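Local coordinates for protein beta-alanyl-CoA:ammonia lyase 2 (Clostridium propionicum, PDB 4MZQ) that probably acts as a lyase on beta-alanyl-CoA, releasing ammonia, and binds coenzyme A thioesters and zinc in a hexamer of hot-dog-fold subunits, at residues A[27-32]-A[57-62]; A[81-86]-A[122-127]; A[85-90]-A[116-121]; A[92-97]-A[107-112]. All blocks are in the same frame, centred on the assembly; numbering follows the deposited sequence.

Contact 1 of 4, residues A[27-32]-A[57-62]; sequences ARIVNQ and IEFTAP. With 1VU (propionyl Coenzyme A), chain R.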
# COMPACT_ATOMS: atom_id res chain seq x y z
N ALA A 27 4.97 6.75 -13.41
CA ALA A 27 3.75 7.27 -12.82
C ALA A 27 3.94 7.73 -11.36
O ALA A 27 3.13 8.51 -10.85
CB ALA A 27 2.65 6.24 -12.90
N ARG A 28 4.98 7.26 -10.70
CA ARG A 28 5.22 7.70 -9.31
C ARG A 28 5.49 9.19 -9.30
O ARG A 28 5.12 9.90 -8.37
CB ARG A 28 6.39 6.93 -8.69
CG ARG A 28 6.80 7.38 -7.29
CD ARG A 28 5.70 7.10 -6.29
NE ARG A 28 6.02 7.60 -4.96
CZ ARG A 28 5.79 8.85 -4.56
NH1 ARG A 28 5.25 9.73 -5.40
NH2 ARG A 28 6.11 9.21 -3.33
N ILE A 29 6.15 9.66 -10.35
CA ILE A 29 6.44 11.09 -10.52
C ILE A 29 5.14 11.85 -10.75
O ILE A 29 4.90 12.88 -10.13
CB ILE A 29 7.41 11.33 -11.68
CG1 ILE A 29 8.78 10.72 -11.36
CG2 ILE A 29 7.53 12.83 -11.99
CD1 ILE A 29 9.81 10.85 -12.49
N VAL A 30 4.30 11.31 -11.63
CA VAL A 30 3.03 11.95 -11.94
C VAL A 30 2.12 11.99 -10.72
O VAL A 30 1.39 12.98 -10.52
CB VAL A 30 2.34 11.23 -13.10
CG1 VAL A 30 1.05 11.93 -13.48
CG2 VAL A 30 3.30 11.17 -14.29
N ASN A 31 2.16 10.94 -9.90
CA ASN A 31 1.47 10.94 -8.61
C ASN A 31 1.87 12.18 -7.83
O ASN A 31 1.03 12.94 -7.35
CB ASN A 31 1.80 9.67 -7.81
CG ASN A 31 0.77 9.37 -6.71
OD1 ASN A 31 0.16 10.26 -6.15
ND2 ASN A 31 0.59 8.09 -6.42
N GLN A 32 3.18 12.41 -7.74
CA GLN A 32 3.63 13.49 -6.88
C GLN A 32 3.27 14.84 -7.47
O GLN A 32 2.88 15.75 -6.74
CB GLN A 32 5.13 13.41 -6.63
CG GLN A 32 5.51 14.10 -5.34
CD GLN A 32 4.88 13.44 -4.14
OE1 GLN A 32 4.85 12.20 -4.05
NE2 GLN A 32 4.34 14.24 -3.23
N ILE A 57 4.86 15.14 -20.99
CA ILE A 57 5.59 14.61 -19.84
C ILE A 57 6.81 13.94 -20.44
O ILE A 57 6.66 13.20 -21.41
CB ILE A 57 4.79 13.58 -19.03
CG1 ILE A 57 3.60 14.25 -18.33
CG2 ILE A 57 5.70 12.88 -18.01
CD1 ILE A 57 2.76 13.28 -17.53
N GLU A 58 7.99 14.23 -19.91
CA GLU A 58 9.18 13.49 -20.34
C GLU A 58 9.82 12.84 -19.13
O GLU A 58 10.04 13.51 -18.13
CB GLU A 58 10.19 14.40 -21.04
CG GLU A 58 11.31 13.62 -21.75
CD GLU A 58 11.97 14.42 -22.87
OE1 GLU A 58 12.23 13.83 -23.95
OE2 GLU A 58 12.25 15.62 -22.67
N PHE A 59 10.07 11.54 -19.21
CA PHE A 59 10.83 10.83 -18.17
C PHE A 59 12.27 10.73 -18.64
O PHE A 59 12.57 10.01 -19.59
CB PHE A 59 10.25 9.44 -17.90
CG PHE A 59 8.78 9.44 -17.53
CD1 PHE A 59 8.35 10.05 -16.36
CD2 PHE A 59 7.84 8.80 -18.33
CE1 PHE A 59 7.00 10.04 -16.00
CE2 PHE A 59 6.50 8.78 -17.97
CZ PHE A 59 6.08 9.40 -16.82
N THR A 60 13.17 11.45 -17.98
CA THR A 60 14.49 11.71 -18.55
C THR A 60 15.62 10.88 -17.94
O THR A 60 16.68 10.76 -18.55
CB THR A 60 14.86 13.20 -18.40
OG1 THR A 60 14.65 13.61 -17.04
CG2 THR A 60 14.00 14.05 -19.30
N ALA A 61 15.40 10.34 -16.74
CA ALA A 61 16.38 9.48 -16.10
C ALA A 61 15.69 8.50 -15.17
O ALA A 61 14.69 8.85 -14.55
CB ALA A 61 17.41 10.32 -15.32
N PRO A 62 16.21 7.27 -15.06
CA PRO A 62 15.50 6.27 -14.25
C PRO A 62 15.57 6.55 -12.75
O PRO A 62 16.56 7.14 -12.27
CB PRO A 62 16.22 4.96 -14.57
CG PRO A 62 17.60 5.39 -14.93
CD PRO A 62 17.50 6.76 -15.55
O14 1VU R . 14.49 7.32 -33.45
P2 1VU R . 13.94 6.43 -32.36
O15 1VU R . 14.97 5.55 -31.71
O16 1VU R . 12.67 5.69 -32.71
O13 1VU R . 13.51 7.54 -31.27
C23 1VU R . 14.44 8.15 -30.38
C22 1VU R . 13.83 9.45 -29.90
O12 1VU R . 13.19 10.12 -30.98
C16 1VU R . 12.82 8.94 -28.88
N2 1VU R . 12.44 9.87 -27.79
C21 1VU R . 11.18 10.17 -27.48
N6 1VU R . 9.99 9.82 -28.04
C20 1VU R . 8.85 10.30 -27.53
N5 1VU R . 8.85 11.12 -26.48
C19 1VU R . 10.01 11.50 -25.89
N4 1VU R . 9.98 12.35 -24.83
C18 1VU R . 11.21 11.03 -26.40
N3 1VU R . 12.52 11.21 -26.06
C17 1VU R . 13.26 10.48 -26.92
O11 1VU R . 13.45 7.81 -28.27
C15 1VU R . 14.48 7.30 -29.12
C14 1VU R . 15.86 7.32 -28.46
O10 1VU R . 16.20 8.67 -28.13
P1 1VU R . 17.64 9.07 -27.51
O8 1VU R . 18.69 8.23 -28.19
O9 1VU R . 17.72 10.57 -27.48
O7 1VU R . 17.45 8.49 -26.02
P 1VU R . 17.50 9.39 -24.69
O5 1VU R . 18.89 9.98 -24.53
O6 1VU R . 16.28 10.28 -24.64
O4 1VU R . 17.37 8.20 -23.61
C13 1VU R . 16.11 7.56 -23.43
C10 1VU R . 16.07 6.88 -22.08
C11 1VU R . 14.74 6.15 -21.92
C12 1VU R . 17.24 5.91 -21.94
C9 1VU R . 16.16 7.99 -21.02
O3 1VU R . 15.28 9.05 -21.41
C8 1VU R . 15.77 7.50 -19.65
O2 1VU R . 16.51 6.76 -19.00
N1 1VU R . 14.59 7.94 -19.21
C7 1VU R . 13.93 7.43 -18.01
C6 1VU R . 12.94 6.33 -18.36
C5 1VU R . 12.18 5.85 -17.14
O1 1VU R . 12.75 5.74 -16.06
N 1VU R . 10.90 5.58 -17.35
C4 1VU R . 9.99 5.19 -16.27
C3 1VU R . 10.28 3.79 -15.72
S 1VU R . 9.77 2.47 -16.87

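Contact 2 of 4, residues A[81-86]-A[122-127]; sequences QSYTCK and LFIAKD. With 1VU (propionyl Coenzyme A), chain M.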
# COMPACT_ATOMS: atom_id res chain seq x y z
N GLN A 81 -11.10 29.26 -15.76
CA GLN A 81 -11.28 28.15 -14.84
C GLN A 81 -10.08 27.20 -14.91
O GLN A 81 -10.05 26.20 -14.20
CB GLN A 81 -12.58 27.40 -15.16
CG GLN A 81 -13.82 28.25 -14.90
CD GLN A 81 -15.11 27.50 -15.15
OE1 GLN A 81 -15.90 27.29 -14.24
NE2 GLN A 81 -15.32 27.08 -16.39
N SER A 82 -9.09 27.53 -15.74
CA SER A 82 -7.90 26.69 -15.85
C SER A 82 -6.66 27.42 -15.36
O SER A 82 -6.62 28.65 -15.30
CB SER A 82 -7.69 26.21 -17.29
OG SER A 82 -7.06 27.21 -18.08
N TYR A 83 -5.67 26.63 -14.96
CA TYR A 83 -4.39 27.11 -14.45
C TYR A 83 -3.33 26.24 -15.10
O TYR A 83 -3.40 25.02 -14.99
CB TYR A 83 -4.28 26.99 -12.92
CG TYR A 83 -5.46 27.59 -12.17
CD1 TYR A 83 -6.69 26.95 -12.14
CD2 TYR A 83 -5.32 28.78 -11.47
CE1 TYR A 83 -7.77 27.50 -11.47
CE2 TYR A 83 -6.40 29.34 -10.80
CZ TYR A 83 -7.62 28.69 -10.79
OH TYR A 83 -8.69 29.22 -10.11
N THR A 84 -2.37 26.85 -15.77
CA THR A 84 -1.33 26.09 -16.45
C THR A 84 -0.05 26.14 -15.64
O THR A 84 0.40 27.21 -15.23
CB THR A 84 -1.11 26.62 -17.87
OG1 THR A 84 -2.36 26.61 -18.57
CG2 THR A 84 -0.10 25.75 -18.62
N CYS A 85 0.52 24.97 -15.39
CA CYS A 85 1.67 24.80 -14.52
C CYS A 85 2.80 24.06 -15.21
O CYS A 85 2.58 23.30 -16.15
CB CYS A 85 1.27 24.04 -13.24
SG CYS A 85 -0.09 24.83 -12.33
N LYS A 86 4.02 24.30 -14.73
CA LYS A 86 5.18 23.52 -15.13
C LYS A 86 5.67 22.70 -13.96
O LYS A 86 5.56 23.12 -12.80
CB LYS A 86 6.30 24.42 -15.67
CG LYS A 86 6.00 25.01 -17.05
CD LYS A 86 7.09 24.65 -18.06
CE LYS A 86 6.81 25.30 -19.40
NZ LYS A 86 5.41 25.07 -19.83
N LEU A 122 -4.74 22.48 -14.39
CA LEU A 122 -5.74 22.09 -13.41
C LEU A 122 -6.93 23.03 -13.50
O LEU A 122 -6.82 24.14 -14.02
CB LEU A 122 -5.14 22.11 -11.99
CG LEU A 122 -3.94 21.18 -11.77
CD1 LEU A 122 -2.65 21.94 -12.04
CD2 LEU A 122 -3.92 20.61 -10.35
N PHE A 123 -8.06 22.57 -12.97
CA PHE A 123 -9.37 23.21 -13.11
C PHE A 123 -9.96 23.53 -11.74
O PHE A 123 -9.99 22.68 -10.86
CB PHE A 123 -10.29 22.27 -13.88
CG PHE A 123 -11.74 22.71 -13.93
CD1 PHE A 123 -12.18 23.53 -14.96
CD2 PHE A 123 -12.66 22.25 -13.00
CE1 PHE A 123 -13.50 23.92 -15.04
CE2 PHE A 123 -14.00 22.64 -13.08
CZ PHE A 123 -14.42 23.47 -14.10
N ILE A 124 -10.43 24.76 -11.57
CA ILE A 124 -11.30 25.09 -10.45
C ILE A 124 -12.52 25.81 -11.01
O ILE A 124 -12.38 26.87 -11.61
CB ILE A 124 -10.62 25.99 -9.41
CG1 ILE A 124 -9.30 25.37 -8.94
CG2 ILE A 124 -11.55 26.23 -8.21
CD1 ILE A 124 -8.53 26.24 -7.97
N ALA A 125 -13.69 25.21 -10.86
CA ALA A 125 -14.93 25.82 -11.31
C ALA A 125 -15.05 27.22 -10.72
O ALA A 125 -14.65 27.45 -9.57
CB ALA A 125 -16.13 24.96 -10.93
N LYS A 126 -15.60 28.16 -11.49
CA LYS A 126 -15.66 29.56 -11.08
C LYS A 126 -16.26 29.72 -9.69
O LYS A 126 -15.73 30.48 -8.87
CB LYS A 126 -16.45 30.38 -12.11
CG LYS A 126 -16.48 31.89 -11.85
CD LYS A 126 -15.08 32.51 -11.75
CE LYS A 126 -14.29 32.37 -13.05
NZ LYS A 126 -12.92 33.01 -13.01
N ASP A 127 -17.33 28.98 -9.40
CA ASP A 127 -18.00 29.09 -8.09
C ASP A 127 -17.19 28.47 -6.95
O ASP A 127 -17.54 28.63 -5.79
CB ASP A 127 -19.39 28.45 -8.16
CG ASP A 127 -20.42 29.36 -8.81
OD1 ASP A 127 -20.18 30.59 -8.85
OD2 ASP A 127 -21.46 28.85 -9.29
O14 1VU M . -10.68 29.26 -20.48
P2 1VU M . -10.26 28.53 -19.22
O15 1VU M . -11.38 28.34 -18.23
O16 1VU M . -8.97 29.03 -18.63
O13 1VU M . -9.85 27.05 -19.74
C23 1VU M . -10.81 26.03 -20.02
C22 1VU M . -10.15 25.06 -20.98
O12 1VU M . -9.39 25.70 -22.03
C16 1VU M . -9.27 24.27 -20.02
N2 1VU M . -8.97 22.90 -20.46
C21 1VU M . -7.73 22.44 -20.56
N6 1VU M . -6.54 23.02 -20.34
C20 1VU M . -5.42 22.31 -20.54
N5 1VU M . -5.45 21.04 -20.95
C19 1VU M . -6.63 20.42 -21.17
N4 1VU M . -6.66 19.14 -21.58
C18 1VU M . -7.80 21.13 -20.98
N3 1VU M . -9.11 20.83 -21.13
C17 1VU M . -9.83 21.93 -20.81
O11 1VU M . -10.02 24.14 -18.82
C15 1VU M . -11.03 25.15 -18.79
C14 1VU M . -12.41 24.49 -18.78
O10 1VU M . -12.63 23.74 -19.98
P1 1VU M . -14.04 23.00 -20.21
O8 1VU M . -15.13 24.01 -19.92
O9 1VU M . -14.03 22.27 -21.51
O7 1VU M . -13.98 21.97 -18.96
P 1VU M . -14.49 20.46 -19.08
O5 1VU M . -15.94 20.48 -19.50
O6 1VU M . -13.44 19.67 -19.84
O4 1VU M . -14.45 20.04 -17.53
C13 1VU M . -13.18 19.92 -16.89
C10 1VU M . -13.30 18.89 -15.77
C11 1VU M . -12.02 18.92 -14.92
C12 1VU M . -14.53 19.18 -14.91
C9 1VU M . -13.48 17.54 -16.46
O3 1VU M . -12.57 17.45 -17.57
C8 1VU M . -13.24 16.39 -15.51
O2 1VU M . -14.02 16.14 -14.61
N1 1VU M . -12.16 15.67 -15.77
C7 1VU M . -11.59 14.71 -14.84
C6 1VU M . -10.68 15.44 -13.87
C5 1VU M . -10.04 14.46 -12.90
O1 1VU M . -10.72 13.57 -12.41
N 1VU M . -8.74 14.66 -12.64
C4 1VU M . -7.98 13.75 -11.79
C3 1VU M . -8.33 13.79 -10.29
S 1VU M . -7.84 15.36 -9.52

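Contact 3 of 4, residues A[85-90]-A[116-121]; sequences CKFEAW and GTATGS. With 1VU (propionyl Coenzyme A), chain M.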
# COMPACT_ATOMS: atom_id res chain seq x y z
N CYS A 85 0.52 24.97 -15.39
CA CYS A 85 1.67 24.80 -14.52
C CYS A 85 2.80 24.06 -15.21
O CYS A 85 2.58 23.30 -16.15
CB CYS A 85 1.27 24.04 -13.24
SG CYS A 85 -0.09 24.83 -12.33
N LYS A 86 4.02 24.30 -14.73
CA LYS A 86 5.18 23.52 -15.13
C LYS A 86 5.67 22.70 -13.96
O LYS A 86 5.56 23.12 -12.80
CB LYS A 86 6.30 24.42 -15.67
CG LYS A 86 6.00 25.01 -17.05
CD LYS A 86 7.09 24.65 -18.06
CE LYS A 86 6.81 25.30 -19.40
NZ LYS A 86 5.41 25.07 -19.83
N PHE A 87 6.22 21.54 -14.27
CA PHE A 87 6.67 20.57 -13.28
C PHE A 87 8.06 20.02 -13.58
O PHE A 87 8.44 19.84 -14.74
CB PHE A 87 5.68 19.41 -13.19
CG PHE A 87 4.29 19.82 -12.82
CD1 PHE A 87 3.91 19.96 -11.50
CD2 PHE A 87 3.34 20.06 -13.81
CE1 PHE A 87 2.61 20.33 -11.16
CE2 PHE A 87 2.05 20.43 -13.49
CZ PHE A 87 1.68 20.57 -12.17
N GLU A 88 8.81 19.75 -12.52
CA GLU A 88 10.11 19.08 -12.64
C GLU A 88 10.27 17.99 -11.59
O GLU A 88 9.65 18.02 -10.54
CB GLU A 88 11.25 20.10 -12.52
CG GLU A 88 11.31 21.09 -13.69
CD GLU A 88 12.35 22.19 -13.49
OE1 GLU A 88 12.94 22.29 -12.40
OE2 GLU A 88 12.58 22.96 -14.45
N ALA A 89 11.12 17.01 -11.89
CA ALA A 89 11.49 15.98 -10.92
C ALA A 89 13.00 15.86 -10.90
O ALA A 89 13.61 15.72 -11.95
CB ALA A 89 10.86 14.63 -11.27
N TRP A 90 13.57 15.94 -9.71
CA TRP A 90 15.02 15.94 -9.53
C TRP A 90 15.47 14.89 -8.52
O TRP A 90 14.88 14.78 -7.45
CB TRP A 90 15.48 17.31 -9.04
CG TRP A 90 15.26 18.44 -9.99
CD1 TRP A 90 14.19 19.29 -10.01
CD2 TRP A 90 16.13 18.86 -11.04
NE1 TRP A 90 14.35 20.22 -11.02
CE2 TRP A 90 15.53 19.97 -11.66
CE3 TRP A 90 17.37 18.41 -11.52
CZ2 TRP A 90 16.13 20.64 -12.74
CZ3 TRP A 90 17.96 19.07 -12.57
CH2 TRP A 90 17.33 20.17 -13.18
N GLY A 116 12.42 14.17 -14.64
CA GLY A 116 11.17 14.39 -15.34
C GLY A 116 10.84 15.85 -15.52
O GLY A 116 11.21 16.69 -14.70
N THR A 117 10.15 16.15 -16.62
CA THR A 117 9.55 17.47 -16.82
C THR A 117 8.12 17.32 -17.34
O THR A 117 7.77 16.29 -17.91
CB THR A 117 10.35 18.34 -17.81
OG1 THR A 117 10.37 17.70 -19.09
CG2 THR A 117 11.79 18.54 -17.33
N ALA A 118 7.31 18.35 -17.14
CA ALA A 118 5.94 18.34 -17.65
C ALA A 118 5.34 19.72 -17.67
O ALA A 118 5.74 20.59 -16.90
CB ALA A 118 5.06 17.43 -16.82
N THR A 119 4.35 19.88 -18.54
CA THR A 119 3.42 21.00 -18.47
C THR A 119 2.05 20.37 -18.22
O THR A 119 1.68 19.43 -18.91
CB THR A 119 3.41 21.84 -19.77
OG1 THR A 119 4.71 22.41 -20.00
CG2 THR A 119 2.36 22.95 -19.67
N GLY A 120 1.33 20.85 -17.23
CA GLY A 120 0.01 20.30 -16.98
C GLY A 120 -0.91 21.40 -16.50
O GLY A 120 -0.44 22.45 -16.07
N SER A 121 -2.21 21.14 -16.55
CA SER A 121 -3.19 22.15 -16.21
C SER A 121 -4.22 21.60 -15.24
O SER A 121 -4.55 20.42 -15.28
CB SER A 121 -3.89 22.66 -17.46
OG SER A 121 -2.98 23.31 -18.32
O14 1VU M . -10.68 29.26 -20.48
P2 1VU M . -10.26 28.53 -19.22
O15 1VU M . -11.38 28.34 -18.23
O16 1VU M . -8.97 29.03 -18.63
O13 1VU M . -9.85 27.05 -19.74
C23 1VU M . -10.81 26.03 -20.02
C22 1VU M . -10.15 25.06 -20.98
O12 1VU M . -9.39 25.70 -22.03
C16 1VU M . -9.27 24.27 -20.02
N2 1VU M . -8.97 22.90 -20.46
C21 1VU M . -7.73 22.44 -20.56
N6 1VU M . -6.54 23.02 -20.34
C20 1VU M . -5.42 22.31 -20.54
N5 1VU M . -5.45 21.04 -20.95
C19 1VU M . -6.63 20.42 -21.17
N4 1VU M . -6.66 19.14 -21.58
C18 1VU M . -7.80 21.13 -20.98
N3 1VU M . -9.11 20.83 -21.13
C17 1VU M . -9.83 21.93 -20.81
O11 1VU M . -10.02 24.14 -18.82
C15 1VU M . -11.03 25.15 -18.79
C14 1VU M . -12.41 24.49 -18.78
O10 1VU M . -12.63 23.74 -19.98
P1 1VU M . -14.04 23.00 -20.21
O8 1VU M . -15.13 24.01 -19.92
O9 1VU M . -14.03 22.27 -21.51
O7 1VU M . -13.98 21.97 -18.96
P 1VU M . -14.49 20.46 -19.08
O5 1VU M . -15.94 20.48 -19.50
O6 1VU M . -13.44 19.67 -19.84
O4 1VU M . -14.45 20.04 -17.53
C13 1VU M . -13.18 19.92 -16.89
C10 1VU M . -13.30 18.89 -15.77
C11 1VU M . -12.02 18.92 -14.92
C12 1VU M . -14.53 19.18 -14.91
C9 1VU M . -13.48 17.54 -16.46
O3 1VU M . -12.57 17.45 -17.57
C8 1VU M . -13.24 16.39 -15.51
O2 1VU M . -14.02 16.14 -14.61
N1 1VU M . -12.16 15.67 -15.77
C7 1VU M . -11.59 14.71 -14.84
C6 1VU M . -10.68 15.44 -13.87
C5 1VU M . -10.04 14.46 -12.90
O1 1VU M . -10.72 13.57 -12.41
N 1VU M . -8.74 14.66 -12.64
C4 1VU M . -7.98 13.75 -11.79
C3 1VU M . -8.33 13.79 -10.29
S 1VU M . -7.84 15.36 -9.52

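Contact 4 of 4, residues A[92-97]-A[107-112]; sequences VAKMVD and TACEPP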
# COMPACT_ATOMS: atom_id res chain seq x y z
N VAL A 92 18.20 13.87 -5.81
CA VAL A 92 19.20 14.58 -5.03
C VAL A 92 20.12 13.69 -4.23
O VAL A 92 21.14 14.16 -3.74
CB VAL A 92 18.53 15.60 -4.06
CG1 VAL A 92 17.79 16.69 -4.86
CG2 VAL A 92 17.59 14.89 -3.09
N ALA A 93 19.81 12.39 -4.15
CA ALA A 93 20.66 11.41 -3.49
C ALA A 93 20.28 10.01 -3.94
O ALA A 93 19.17 9.79 -4.42
CB ALA A 93 20.55 11.56 -1.96
N LYS A 94 21.20 9.05 -3.79
CA LYS A 94 20.95 7.71 -4.31
C LYS A 94 21.80 6.66 -3.59
O LYS A 94 22.79 7.01 -2.95
CB LYS A 94 21.24 7.68 -5.81
CG LYS A 94 22.70 8.05 -6.13
CD LYS A 94 23.02 7.82 -7.61
CE LYS A 94 24.53 7.92 -7.86
NZ LYS A 94 24.89 7.59 -9.27
N MET A 95 21.40 5.39 -3.69
CA MET A 95 22.31 4.29 -3.34
C MET A 95 23.46 4.26 -4.31
O MET A 95 23.30 4.55 -5.50
CB MET A 95 21.61 2.93 -3.35
CG MET A 95 20.33 2.84 -2.53
SD MET A 95 20.57 3.17 -0.76
CE MET A 95 21.66 1.86 -0.26
N VAL A 96 24.64 3.88 -3.83
CA VAL A 96 25.79 3.78 -4.71
C VAL A 96 25.65 2.59 -5.66
O VAL A 96 25.99 2.70 -6.84
CB VAL A 96 27.09 3.69 -3.90
CG1 VAL A 96 28.27 3.37 -4.80
CG2 VAL A 96 27.33 5.00 -3.18
N ASP A 97 25.13 1.47 -5.15
CA ASP A 97 25.00 0.28 -6.00
C ASP A 97 23.70 -0.49 -5.75
O ASP A 97 23.63 -1.39 -4.90
CB ASP A 97 26.20 -0.66 -5.81
CG ASP A 97 26.14 -1.87 -6.72
OD1 ASP A 97 25.25 -1.91 -7.60
OD2 ASP A 97 26.99 -2.78 -6.56
N THR A 107 25.01 8.23 -1.63
CA THR A 107 25.64 9.54 -1.82
C THR A 107 24.66 10.58 -2.37
O THR A 107 23.55 10.25 -2.77
CB THR A 107 26.87 9.41 -2.75
OG1 THR A 107 27.62 10.63 -2.73
CG2 THR A 107 26.46 9.06 -4.18
N ALA A 108 25.07 11.84 -2.34
CA ALA A 108 24.29 12.91 -2.92
C ALA A 108 24.55 12.97 -4.42
O ALA A 108 25.62 12.55 -4.91
CB ALA A 108 24.63 14.25 -2.26
N CYS A 109 23.56 13.47 -5.15
CA CYS A 109 23.70 13.76 -6.56
C CYS A 109 24.10 15.21 -6.67
O CYS A 109 23.27 16.10 -6.46
CB CYS A 109 22.40 13.49 -7.31
SG CYS A 109 21.82 11.77 -7.17
N GLU A 110 25.38 15.45 -6.94
CA GLU A 110 25.90 16.80 -7.18
C GLU A 110 26.48 16.86 -8.59
O GLU A 110 27.58 16.35 -8.83
CB GLU A 110 26.96 17.17 -6.14
CG GLU A 110 26.45 17.15 -4.69
CD GLU A 110 27.52 17.54 -3.67
OE1 GLU A 110 28.66 17.05 -3.78
OE2 GLU A 110 27.20 18.35 -2.77
N PRO A 111 25.75 17.48 -9.53
CA PRO A 111 24.46 18.15 -9.34
C PRO A 111 23.28 17.18 -9.34
O PRO A 111 23.45 16.01 -9.70
CB PRO A 111 24.38 19.08 -10.55
CG PRO A 111 25.06 18.31 -11.61
CD PRO A 111 26.20 17.58 -10.93
N PRO A 112 22.09 17.65 -8.93
CA PRO A 112 20.94 16.76 -9.03
C PRO A 112 20.69 16.32 -10.47
O PRO A 112 21.07 17.00 -11.43
CB PRO A 112 19.78 17.62 -8.50
CG PRO A 112 20.25 19.01 -8.60
CD PRO A 112 21.72 18.96 -8.37
O HOH W 1 22.04 16.71 -3.91

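Contact 1 of 4, residues A[27-32]-A[57-62]
Val30 CG2 packs against Ile57 CD1 at 3.9 Å and meets the edge of the Phe59 ring, 4.2 Å from Phe59 CZ. Ile29 CD1 comes obliquely to Phe59 CD1, also at 4.2 Å. These apolar contacts join the start of helix 27-45 to the end of strand 50-59, and no hydrogen bond crosses between them. A chi1 of -56° swings the Phe59 ring back toward the helix, and Ile57 CG2 of its own strand lies over one ring face, toward its rim.

The polar bonds run along the two segments or outward. On the helix, Arg28 NH1 gives a nearly straight bond of 2.8 Å to Gln32 OE1, in the guanidinium plane, while Arg28 NE pairs with Asp16. On the strand side the partner is propionyl coenzyme A: its N4 donates to Glu58 OE1 at 2.8 Å, and its N1 to Phe59 O at 2.9 Å. The same ligand is held by Gln81 and Ser82 of a neighbouring subunit, and Ile57 and Glu58 continue the sheet into that subunit. A helix wrapped by an antiparallel sheet, with the coenzyme A ligand held between two subunits, is the hot-dog arrangement.

Contact 2 of 4, residues A[81-86]-A[122-127]
With CG anti to the carbonyl carbon (chi1 -65°) and an extended chain beyond it, Gln81 runs alongside Phe123, whose own CG is anti to the backbone N (chi1 172°). The two point the same way, amide and ring planes 61° apart, and Gln81 CB sits 3.6 Å from Phe123 CE1. At the far end Gln81 OE1 accepts Lys126 N at 2.9 Å, in the carbonyl plane and on a lone pair; the backbone oxygen of Gln81 takes Ile124 N.

Next to it, Tyr83 and Leu122 exchange backbone bonds as an antiparallel hydrogen-bonded pair, in the hairpin of strands 82-95 and 106-123 that belongs to the hot-dog sheet. Tyr83 CE1 packs at 3.6 Å against Ile124 CG1, while Leu122 CD1 reaches Cys85 SG at 3.9 Å. The Tyr83 hydroxyl bonds to Asp45, a zinc ligand.

On the face carrying Ser82 and Phe123 lies propionyl coenzyme A. Its phosphate oxygen O15 accepts Gln81 N at 2.7 Å. A second oxygen of that phosphate, O16, is 2.7 Å from Ser82 OG, which donates to it, and it also takes the backbone N-H of Ser82. Over one face of the Phe123 ring, offset toward the rim, sits the ligand methyl C12.

Contact 3 of 4, residues A[85-90]-A[116-121]
Phe87 and Ala118 form the middle of the ladder between these two antiparallel strands, with Cys85 opposite Gly120 and Ala89 opposite Gly116 as the other hydrogen-bonded pairs. Phe87 N reaches Ala118 O at 2.8 Å, and Cys85 N meets Gly120 O at the same length. The return bond from Gly116 N to Ala89 O is weak.

The buried side carries small residues around one large ring. Phe87 CG sits beside its backbone N (chi1 -59°), which brings the ring edge up to Gly120; CE2 of Phe87 lies 3.8 Å from Gly120 N, and that nitrogen sits in the ring plane. The same Phe87 CE2 packs directly on the backbone there, 4.0 Å from Gly120 CA. Phe87 CB also touches Ala118 CB at 4.2 Å.

The other face, with Lys86, Glu88, Thr117 and Thr119, is polar and packs more loosely. Lys86, exposed to solvent, bends back so that NZ donates to Thr119 OG1 at 2.8 Å. Glu88 CG and Thr117 CG2 only approach to 4.5 Å. Instead, Glu88 OE1 receives Trp90 NE1 at 2.9 Å, from above the carboxylate plane.

Helix 27-45 covers the Phe87 side, with Trp33 against Phe87, Ala89 and Ala118, while strands 68-78 and 50-59 flank the pair as neighbours in the sheet.

Contact 4 of 4, residues A[92-97]-A[107-112]
Lys94 and Thr107 exchange two backbone bonds toward the turn that joins strands 82-95 and 106-123, an antiparallel hairpin of the hot-dog sheet. Lys94 N to Thr107 O is 2.8 Å and Thr107 N to Lys94 O is 2.9 Å. Between this pair and Cys109 the strands come together at Ala93 and Ala108, a non-hydrogen-bonded pair with CA atoms 4.0 Å apart. A chi1 of -59° turns Cys109 SG back over the first strand, to lie 3.7 Å from Ala93 N and 4.0 Å from Lys94 CG.

Farther out, Val92 CG1 touches Pro112 CB, beyond the corner where the chain turns at Glu110 and Pro111 with a cis peptide before Pro111. A neighbouring subunit covers part of the hairpin, its Gln133 bonding to Thr107 OG1. Val92 O takes two donors: Cys109 N from well above its carbonyl plane, and a water at 2.7 Å that also donates to Cys109 O.

In the fold
Contacts 2, 3 and 4 hold the same two strands, 82-95 and 106-123, along their length, whereas contact 1 sets helix 27-45 against the adjoining strand 50-59. Contacts 1 and 3 are core and touch: Glu58 N lies 2.9 Å from Thr117 O, and Ile29 packs on Ala89. Contact 1 crosses by apolar side chains alone; contact 3 combines a backbone ladder with an apolar face and a polar one. Contacts 2 and 4 lie on opposite sides of the chain's centre, about 35 Å apart between centres. Contact 2, partly buried, sends some of its polar groups to coenzyme A and, through Tyr83, to the zinc ligand Asp45, while contact 4, at the surface, has bridging water and a neighbouring subunit.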